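Local coordinates for protein ribosomal RNA small subunit methyltransferase E (Bacillus subtilis, PDB 1VHK) that probably methylates N3 of a uridine in the 16S rRNA of the assembled 30S ribosomal subunit, with S-adenosyl-L-methionine as methyl donor, at residues Val216-Leu219 against Thr220-Asp223; Ala246-Tyr249 against Gln250-Leu254; Arg36-Glu39 against Gly40-Ile43; Gly210-Glu213 against Ala214-Glu217. One frame throughout, in Å; residues are numbered along the deposited sequence.

Interaction 1 of 4, residues Val216-Leu219 against Thr220-Asp223; sequences VERL and TEQD
Thr220 turns its hydroxyl back onto the preceding turn of helix 213-221, where OG1 donates a hydrogen bond to the carbonyl of Val216, Thr220 OG1 to Val216 O being modelled at a doubtful 2.5 Å. The same oxygen takes the backbone amide, Thr220 N to Val216 O at 2.7 Å, so two donors of one residue grip a single acceptor. Thr220 OG1 also passes 3.0 Å from Glu217 O, and a methyl of Val216, CG1, lies loosely alongside the hydroxyl. One residue further on, Glu221 N bonds to Glu217 O at 3.2 Å. The Glu221 side chain starts between its own N and carbonyl carbon (chi1 50°) and then extends. This brings CG close to the carbonyl oxygens of Glu217 and Arg218 and lays the carboxylate alongside the Arg218 chain, which is bent at chi2 and chi3. Both side chains point the same way and end in a salt bridge, Arg218 NH2 to Glu221 OE2, with guanidinium and carboxylate planes 78° apart; its modelled length of 2.4 Å is doubtful at this resolution. Here the helix stops in a Schellman motif. Asp223, with positive phi (79°), is its C-prime residue, and Asp223 N reaches Thr220 O at 3.2 Å. Gln222 N meets Leu219 O at 2.9 Å. Leu219 packs its buried side chain against Leu163 of helix 159-165 and against Met166. Val216 and Thr220 rest on Thr226 of strand 225-227, an outermost strand of the parallel sheet within this chain.

Interaction 2 of 4, residues Ala246-Tyr249 against Gln250-Leu254; sequences AISY and QTELL
Tyr249 spreads its ring beside Leu253 and Leu254 at the end of the C-terminal helix 239-253. Its CG lies anti to the backbone N (chi1 177°), which places CD1 by Leu253 and CE2 by Leu254. Tyr249 CD1 touches Leu253 CD2 at 3.6 Å, the two side chains crossing at about a right angle, while Tyr249 CE2 meets Leu254 CG at 3.8 Å, that side chain crossing the tyrosine at a slant. Thr251 sets OG1 between its own N and carbonyl carbon (chi1 58°), and from there the hydroxyl donates to Ile247 O at 2.6 Å, above the carbonyl plane. Thr251 N bonds to that same oxygen at 2.8 Å, giving Ile247 O two donors from one residue. Beyond this the helix widens into a pi-type turn, in which Leu254 N bonds to Tyr249 O at 3.0 Å. Ser248 OG donates to Glu252 OE2, the glutamate chain extending beyond CG to reach back along the helix. In this SPOUT methyltransferase domain the helix lies at the dimer interface, where Tyr249 OH is hydrogen-bonded to Gln250 OE1 of the second subunit and Ser248 OG to Tyr242 OH of that subunit. Glu252 OE2 also forms a salt bridge with Arg232 of the second subunit. This carboxylate oxygen is therefore shared between a hydroxyl of its own helix and a guanidinium across the interface, and the polar ends of the buried Ser248 and Tyr249 likewise depend partly on the partner chain.

Interaction 3 of 4, residues Arg36-Glu39 against Gly40-Ile43; sequences RMNE and GDQI
The backbone between Asn38 and Asp41 folds into a type II beta turn, closed by Asp41 N to Asn38 O at 2.9 Å. Gly40 takes its third position with positive phi (103°), where a CB would be jammed against the carbonyl of Glu39. The turn lies in the loop between helix 26-35 and strand 42-46, a strand of the PUA domain's mixed sheet. Asp41 adds a second tie with its side chain: OD1 accepts the amide of Asn38 at 2.7 Å from Asn38 N, the donor standing above the carboxylate plane. Asn38 thus gives its N-H to Asp41 and its C=O receives that residue's N-H, which pins the two ends of the turn together. Met37, a selenomethionine, sends its side chain back toward Asp41 and Ile43. CG lies beside the backbone N (chi1 -69°) and the chain bends at chi3, bringing Met37 CE to 3.3 Å from Asp41 CB. Leu57 of the neighbouring strand 52-60 touches the Met37, Asp41 and Ile43 side chains, and its backbone bonds with Gly40 and Asp41. The selenomethionine ends against the buried Ile43, whose CG2 lies 3.6 Å from Met37 CE and 3.8 Å from Met37 SE.

Interaction 4 of 4, residues Gly210-Glu213 against Ala214-Glu217; sequences GLTE and AEVE
Helix 213-221 starts at Thr212, its N-cap residue, and the side chain of Glu215 folds back to hold this start. Glu215 CG sits beside the backbone N (chi1 -75°) and the chain then extends, carrying OE2 to the amide of Thr212, where it accepts a hydrogen bond from Thr212 N (modelled at a doubtful 2.5 Å). The threonine hydroxyl makes no capping bond. Its methyl faces the first turn instead: Thr212 CG2 is 3.4 Å from Glu215 CG and 3.5 Å from Ala214 CB. A carboxylate on the third residue after the N-cap bonding the N-cap amide is one of the two bonds that make up a capping box. The helix then settles into its regular bonding, with Val216 N to Thr212 O at 2.8 Å and Glu217 N to Glu213 O at 3.1 Å. Val216 CG2 lies 3.4 Å from Thr212 O. Leu211 crosses the Glu215 side chain at about a right angle, its CB and CD2 both 3.9 Å from OE2 of Glu215. The other carboxylate oxygen of this buried glutamate, Glu215 OE1, accepts the backbone N-H of Ala116, in another loop of the methyltransferase domain.

Along the chain the order is interaction 3, interaction 4, interaction 1, interaction 2. Interactions 4 and 1 are the start and finish of helix 213-221; they share Val216 and Glu217, their centres are about 9 Å apart, and Leu211 CD1 packs on Leu219 CD1 at 4.3 Å. Interaction 2 ends the later helix 239-253 of the same SPOUT-type domain, its centre about 27 Å from that of interaction 1, and it alone touches the second subunit. Interaction 3 belongs to the PUA domain, about 53 Å between centres from interactions 1 and 4 and on the opposite side of the chain's centre. The contacts thus mark helix ends and a beta turn in two separate domains, one of them at the dimer interface.

Interaction 1 of 4, residues Val216-Leu219 against Thr220-Asp223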
loop_
_atom_site.group_PDB
_atom_site.type_symbol
_atom_site.label_atom_id
_atom_site.label_comp_id
_atom_site.label_asym_id
_atom_site.label_seq_id
_atom_site.Cartn_x
_atom_site.Cartn_y
_atom_site.Cartn_z
ATOM N N VAL A 216 16.472 -13.446 14.855
ATOM C CA VAL A 216 15.949 -14.381 13.850
ATOM C C VAL A 216 15.908 -15.782 14.449
ATOM O O VAL A 216 14.866 -16.438 14.482
ATOM C CB VAL A 216 16.719 -14.380 12.537
ATOM C CG1 VAL A 216 16.109 -15.379 11.548
ATOM C CG2 VAL A 216 16.742 -12.992 11.910
ATOM N N GLU A 217 17.040 -16.198 15.015
ATOM C CA GLU A 217 17.130 -17.464 15.717
ATOM C C GLU A 217 15.980 -17.705 16.676
ATOM O O GLU A 217 15.393 -18.795 16.633
ATOM C CB GLU A 217 18.470 -17.565 16.449
ATOM C CG GLU A 217 19.612 -18.025 15.559
ATOM C CD GLU A 217 20.770 -18.597 16.353
ATOM O OE1 GLU A 217 20.643 -19.733 16.859
ATOM O OE2 GLU A 217 21.822 -17.918 16.483
ATOM N N ARG A 218 15.589 -16.756 17.513
ATOM C CA ARG A 218 14.452 -16.963 18.428
ATOM C C ARG A 218 13.120 -17.039 17.687
ATOM O O ARG A 218 12.229 -17.819 18.063
ATOM C CB ARG A 218 14.412 -15.835 19.460
ATOM C CG ARG A 218 15.729 -15.093 19.574
ATOM C CD ARG A 218 16.325 -15.182 20.960
ATOM N NE ARG A 218 16.046 -16.443 21.612
ATOM C CZ ARG A 218 16.595 -17.622 21.397
ATOM N NH1 ARG A 218 17.549 -17.774 20.484
ATOM N NH2 ARG A 218 16.207 -18.679 22.105
ATOM N N LEU A 219 12.972 -16.229 16.628
ATOM C CA LEU A 219 11.743 -16.276 15.833
ATOM C C LEU A 219 11.626 -17.613 15.107
ATOM O O LEU A 219 10.593 -18.265 15.176
ATOM C CB LEU A 219 11.660 -15.096 14.853
ATOM C CG LEU A 219 11.522 -13.716 15.488
ATOM C CD1 LEU A 219 12.082 -12.626 14.602
ATOM C CD2 LEU A 219 10.083 -13.412 15.864
ATOM N N THR A 220 12.709 -18.093 14.509
ATOM C CA THR A 220 12.705 -19.351 13.774
ATOM C C THR A 220 12.407 -20.560 14.640
ATOM O O THR A 220 11.748 -21.509 14.164
ATOM C CB THR A 220 14.026 -19.551 13.024
ATOM O OG1 THR A 220 15.025 -18.765 13.696
ATOM C CG2 THR A 220 13.937 -19.073 11.591
ATOM N N GLU A 221 12.802 -20.543 15.912
ATOM C CA GLU A 221 12.506 -21.646 16.820
ATOM C C GLU A 221 11.076 -21.585 17.330
ATOM O O GLU A 221 10.514 -22.596 17.773
ATOM C CB GLU A 221 13.528 -21.768 17.936
ATOM C CG GLU A 221 13.822 -20.498 18.686
ATOM C CD GLU A 221 14.977 -20.594 19.659
ATOM O OE1 GLU A 221 16.085 -20.990 19.243
ATOM O OE2 GLU A 221 14.795 -20.227 20.840
ATOM N N GLN A 222 10.409 -20.437 17.158
ATOM C CA GLN A 222 8.996 -20.295 17.476
ATOM C C GLN A 222 8.150 -20.565 16.227
ATOM O O GLN A 222 6.989 -20.143 16.150
ATOM C CB GLN A 222 8.656 -18.900 17.985
ATOM C CG GLN A 222 9.158 -18.539 19.359
ATOM C CD GLN A 222 8.580 -19.389 20.474
ATOM O OE1 GLN A 222 7.363 -19.484 20.652
ATOM N NE2 GLN A 222 9.454 -20.030 21.245
ATOM N N ASP A 223 8.727 -21.227 15.232
ATOM C CA ASP A 223 8.063 -21.536 13.990
ATOM C C ASP A 223 7.995 -20.366 13.014
ATOM O O ASP A 223 7.230 -20.444 12.043
ATOM C CB ASP A 223 6.645 -22.077 14.209
ATOM C CG ASP A 223 6.697 -23.461 14.832
ATOM O OD1 ASP A 223 5.709 -23.812 15.505
ATOM O OD2 ASP A 223 7.740 -24.133 14.648
#

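Interaction 2 of 4, residues Ala246-Tyr249 against Gln250-Leu254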
loop_
_atom_site.group_PDB
_atom_site.type_symbol
_atom_site.label_atom_id
_atom_site.label_comp_id
_atom_site.label_asym_id
_atom_site.label_seq_id
_atom_site.Cartn_x
_atom_site.Cartn_y
_atom_site.Cartn_z
ATOM N N ALA A 246 0.832 -7.823 -1.907
ATOM C CA ALA A 246 0.991 -9.152 -2.508
ATOM C C ALA A 246 -0.105 -10.085 -2.017
ATOM O O ALA A 246 -0.747 -10.767 -2.828
ATOM C CB ALA A 246 2.379 -9.695 -2.200
ATOM N N ILE A 247 -0.428 -10.084 -0.720
ATOM C CA ILE A 247 -1.491 -10.996 -0.240
ATOM C C ILE A 247 -2.797 -10.707 -0.955
ATOM O O ILE A 247 -3.561 -11.603 -1.368
ATOM C CB ILE A 247 -1.576 -10.953 1.292
ATOM C CG1 ILE A 247 -0.451 -11.760 1.906
ATOM C CG2 ILE A 247 -2.909 -11.462 1.838
ATOM C CD1 ILE A 247 0.163 -11.213 3.172
ATOM N N SER A 248 -3.097 -9.413 -1.133
ATOM C CA SER A 248 -4.290 -8.990 -1.835
ATOM C C SER A 248 -4.297 -9.486 -3.284
ATOM O O SER A 248 -5.315 -10.020 -3.757
ATOM C CB SER A 248 -4.454 -7.480 -1.826
ATOM O OG SER A 248 -5.435 -7.055 -2.766
ATOM N N TYR A 249 -3.130 -9.401 -3.926
ATOM C CA TYR A 249 -3.030 -9.827 -5.318
ATOM C C TYR A 249 -3.322 -11.310 -5.465
ATOM O O TYR A 249 -4.065 -11.750 -6.345
ATOM C CB TYR A 249 -1.654 -9.464 -5.852
ATOM C CG TYR A 249 -1.434 -9.947 -7.274
ATOM C CD1 TYR A 249 -1.926 -9.258 -8.375
ATOM C CD2 TYR A 249 -0.769 -11.153 -7.472
ATOM C CE1 TYR A 249 -1.743 -9.734 -9.650
ATOM C CE2 TYR A 249 -0.578 -11.637 -8.737
ATOM C CZ TYR A 249 -1.049 -10.922 -9.825
ATOM O OH TYR A 249 -0.792 -11.437 -11.078
ATOM N N GLN A 250 -2.740 -12.108 -4.575
ATOM C CA GLN A 250 -2.890 -13.535 -4.540
ATOM C C GLN A 250 -4.266 -14.017 -4.117
ATOM O O GLN A 250 -4.843 -14.932 -4.726
ATOM C CB GLN A 250 -1.837 -14.141 -3.577
ATOM C CG GLN A 250 -2.117 -15.626 -3.324
ATOM C CD GLN A 250 -1.649 -16.481 -4.494
ATOM O OE1 GLN A 250 -2.323 -17.410 -4.899
ATOM N NE2 GLN A 250 -0.473 -16.199 -5.035
ATOM N N THR A 251 -4.759 -13.548 -2.978
ATOM C CA THR A 251 -6.046 -13.999 -2.460
ATOM C C THR A 251 -7.233 -13.296 -3.077
ATOM O O THR A 251 -8.329 -13.853 -2.964
ATOM C CB THR A 251 -6.123 -13.891 -0.922
ATOM O OG1 THR A 251 -5.882 -12.526 -0.548
ATOM C CG2 THR A 251 -5.100 -14.785 -0.243
ATOM N N GLU A 252 -7.111 -12.148 -3.741
ATOM C CA GLU A 252 -8.243 -11.473 -4.328
ATOM C C GLU A 252 -8.195 -11.219 -5.829
ATOM O O GLU A 252 -9.263 -11.037 -6.442
ATOM C CB GLU A 252 -8.485 -10.122 -3.633
ATOM C CG GLU A 252 -8.391 -10.128 -2.128
ATOM C CD GLU A 252 -8.440 -8.728 -1.554
ATOM O OE1 GLU A 252 -9.295 -8.493 -0.665
ATOM O OE2 GLU A 252 -7.667 -7.861 -2.010
ATOM N N LEU A 253 -7.060 -11.039 -6.462
ATOM C CA LEU A 253 -6.895 -10.766 -7.860
ATOM C C LEU A 253 -6.710 -11.997 -8.723
ATOM O O LEU A 253 -7.061 -11.994 -9.920
ATOM C CB LEU A 253 -5.739 -9.766 -8.094
ATOM C CG LEU A 253 -6.190 -8.324 -8.395
ATOM C CD1 LEU A 253 -7.261 -7.889 -7.402
ATOM C CD2 LEU A 253 -5.033 -7.343 -8.383
ATOM N N LEU A 254 -6.057 -13.021 -8.205
ATOM C CA LEU A 254 -5.836 -14.279 -8.889
ATOM C C LEU A 254 -6.944 -15.271 -8.474
ATOM O O LEU A 254 -7.338 -16.115 -9.244
ATOM C CB LEU A 254 -4.529 -14.942 -8.479
ATOM C CG LEU A 254 -3.200 -14.371 -8.901
ATOM C CD1 LEU A 254 -2.062 -15.225 -8.344
ATOM C CD2 LEU A 254 -3.078 -14.269 -10.410
#

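Interaction 3 of 4, residues Arg36-Glu39 against Gly40-Ile43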
loop_
_atom_site.group_PDB
_atom_site.type_symbol
_atom_site.label_atom_id
_atom_site.label_comp_id
_atom_site.label_asym_id
_atom_site.label_seq_id
_atom_site.Cartn_x
_atom_site.Cartn_y
_atom_site.Cartn_z
ATOM N N ARG A 36 -20.798 19.889 8.305
ATOM C CA ARG A 36 -22.016 20.648 8.273
ATOM C C ARG A 36 -23.072 20.092 7.338
ATOM O O ARG A 36 -23.571 20.746 6.427
ATOM C CB ARG A 36 -21.797 22.151 8.086
ATOM C CG ARG A 36 -21.658 22.874 9.427
ATOM C CD ARG A 36 -21.501 24.386 9.270
ATOM N NE ARG A 36 -21.140 24.976 10.566
ATOM C CZ ARG A 36 -22.007 25.110 11.574
ATOM N NH1 ARG A 36 -21.622 25.649 12.732
ATOM N NH2 ARG A 36 -23.261 24.695 11.427
HETATM N N MSE A 37 -23.502 18.856 7.602
HETATM C CA MSE A 37 -24.504 18.185 6.798
HETATM C C MSE A 37 -25.923 18.482 7.250
HETATM O O MSE A 37 -26.203 18.737 8.415
HETATM C CB MSE A 37 -24.248 16.666 6.811
HETATM C CG MSE A 37 -22.976 16.307 6.050
HETATM SE SE MSE A 37 -22.609 14.433 6.012
HETATM C CE MSE A 37 -23.797 13.847 4.658
ATOM N N ASN A 38 -26.856 18.431 6.289
ATOM C CA ASN A 38 -28.246 18.718 6.568
ATOM C C ASN A 38 -29.128 17.490 6.348
ATOM O O ASN A 38 -28.721 16.533 5.705
ATOM C CB ASN A 38 -28.763 19.857 5.664
ATOM C CG ASN A 38 -27.854 21.072 5.699
ATOM O OD1 ASN A 38 -27.722 21.727 6.735
ATOM N ND2 ASN A 38 -27.212 21.345 4.569
ATOM N N GLU A 39 -30.348 17.571 6.885
ATOM C CA GLU A 39 -31.314 16.498 6.670
ATOM C C GLU A 39 -31.465 16.289 5.160
ATOM O O GLU A 39 -31.470 17.241 4.388
ATOM C CB GLU A 39 -32.645 16.794 7.318
ATOM C CG GLU A 39 -33.136 18.222 7.181
ATOM C CD GLU A 39 -33.729 18.515 5.816
ATOM O OE1 GLU A 39 -34.616 17.746 5.375
ATOM O OE2 GLU A 39 -33.302 19.507 5.180
ATOM N N GLY A 40 -31.488 15.024 4.758
ATOM C CA GLY A 40 -31.580 14.675 3.352
ATOM C C GLY A 40 -30.213 14.240 2.824
ATOM O O GLY A 40 -30.104 13.653 1.753
ATOM N N ASP A 41 -29.161 14.601 3.550
ATOM C CA ASP A 41 -27.813 14.222 3.168
ATOM C C ASP A 41 -27.607 12.721 3.426
ATOM O O ASP A 41 -28.200 12.162 4.338
ATOM C CB ASP A 41 -26.772 15.036 3.927
ATOM C CG ASP A 41 -26.552 16.428 3.376
ATOM O OD1 ASP A 41 -25.911 17.244 4.077
ATOM O OD2 ASP A 41 -27.000 16.707 2.250
ATOM N N GLN A 42 -26.739 12.132 2.624
ATOM C CA GLN A 42 -26.420 10.723 2.658
ATOM C C GLN A 42 -25.019 10.399 3.145
ATOM O O GLN A 42 -24.060 11.081 2.792
ATOM C CB GLN A 42 -26.596 10.177 1.219
ATOM C CG GLN A 42 -28.054 10.216 0.748
ATOM C CD GLN A 42 -28.237 9.343 -0.489
ATOM O OE1 GLN A 42 -27.256 9.127 -1.214
ATOM N NE2 GLN A 42 -29.439 8.826 -0.718
ATOM N N ILE A 43 -24.895 9.362 3.975
ATOM C CA ILE A 43 -23.634 8.876 4.489
ATOM C C ILE A 43 -23.597 7.338 4.384
ATOM O O ILE A 43 -24.544 6.651 4.044
ATOM C CB ILE A 43 -23.286 9.199 5.955
ATOM C CG1 ILE A 43 -24.285 8.564 6.908
ATOM C CG2 ILE A 43 -23.125 10.697 6.185
ATOM C CD1 ILE A 43 -24.343 9.061 8.320
#

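Interaction 4 of 4, residues Gly210-Glu213 against Ala214-Glu217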
loop_
_atom_site.group_PDB
_atom_site.type_symbol
_atom_site.label_atom_id
_atom_site.label_comp_id
_atom_site.label_asym_id
_atom_site.label_seq_id
_atom_site.Cartn_x
_atom_site.Cartn_y
_atom_site.Cartn_z
ATOM N N GLY A 210 17.285 -3.248 11.285
ATOM C CA GLY A 210 16.936 -4.590 10.802
ATOM C C GLY A 210 16.967 -5.588 11.950
ATOM O O GLY A 210 17.557 -5.305 13.000
ATOM N N LEU A 211 16.288 -6.721 11.797
ATOM C CA LEU A 211 16.319 -7.721 12.876
ATOM C C LEU A 211 17.760 -8.194 13.066
ATOM O O LEU A 211 18.633 -7.923 12.239
ATOM C CB LEU A 211 15.384 -8.878 12.624
ATOM C CG LEU A 211 13.876 -8.578 12.663
ATOM C CD1 LEU A 211 13.115 -9.582 11.819
ATOM C CD2 LEU A 211 13.380 -8.579 14.100
ATOM N N THR A 212 18.007 -8.835 14.195
ATOM C CA THR A 212 19.376 -9.297 14.504
ATOM C C THR A 212 19.518 -10.781 14.305
ATOM O O THR A 212 18.519 -11.518 14.451
ATOM C CB THR A 212 19.676 -8.858 15.952
ATOM O OG1 THR A 212 20.964 -8.251 15.999
ATOM C CG2 THR A 212 19.563 -9.976 16.954
ATOM N N GLU A 213 20.715 -11.299 14.076
ATOM C CA GLU A 213 20.916 -12.748 13.936
ATOM C C GLU A 213 20.304 -13.486 15.129
ATOM O O GLU A 213 19.575 -14.469 14.970
ATOM C CB GLU A 213 22.385 -13.107 13.818
ATOM C CG GLU A 213 23.139 -12.463 12.677
ATOM C CD GLU A 213 24.545 -12.994 12.487
ATOM O OE1 GLU A 213 24.902 -14.016 13.118
ATOM O OE2 GLU A 213 25.314 -12.397 11.694
ATOM N N ALA A 214 20.576 -12.979 16.328
ATOM C CA ALA A 214 20.032 -13.555 17.546
ATOM C C ALA A 214 18.511 -13.630 17.479
ATOM O O ALA A 214 17.956 -14.728 17.593
ATOM C CB ALA A 214 20.498 -12.792 18.764
ATOM N N GLU A 215 17.874 -12.514 17.192
ATOM C CA GLU A 215 16.444 -12.356 17.041
ATOM C C GLU A 215 15.834 -13.314 16.027
ATOM O O GLU A 215 14.798 -13.938 16.296
ATOM C CB GLU A 215 16.124 -10.896 16.633
ATOM C CG GLU A 215 16.246 -9.907 17.780
ATOM C CD GLU A 215 16.199 -8.461 17.322
ATOM O OE1 GLU A 215 15.707 -7.594 18.078
ATOM O OE2 GLU A 215 16.678 -8.223 16.191
ATOM N N VAL A 216 16.472 -13.446 14.855
ATOM C CA VAL A 216 15.949 -14.381 13.850
ATOM C C VAL A 216 15.908 -15.782 14.449
ATOM O O VAL A 216 14.866 -16.438 14.482
ATOM C CB VAL A 216 16.719 -14.380 12.537
ATOM C CG1 VAL A 216 16.109 -15.379 11.548
ATOM C CG2 VAL A 216 16.742 -12.992 11.910
ATOM N N GLU A 217 17.040 -16.198 15.015
ATOM C CA GLU A 217 17.130 -17.464 15.717
ATOM C C GLU A 217 15.980 -17.705 16.676
ATOM O O GLU A 217 15.393 -18.795 16.633
ATOM C CB GLU A 217 18.470 -17.565 16.449
ATOM C CG GLU A 217 19.612 -18.025 15.559
ATOM C CD GLU A 217 20.770 -18.597 16.353
ATOM O OE1 GLU A 217 20.643 -19.733 16.859
ATOM O OE2 GLU A 217 21.822 -17.918 16.483
#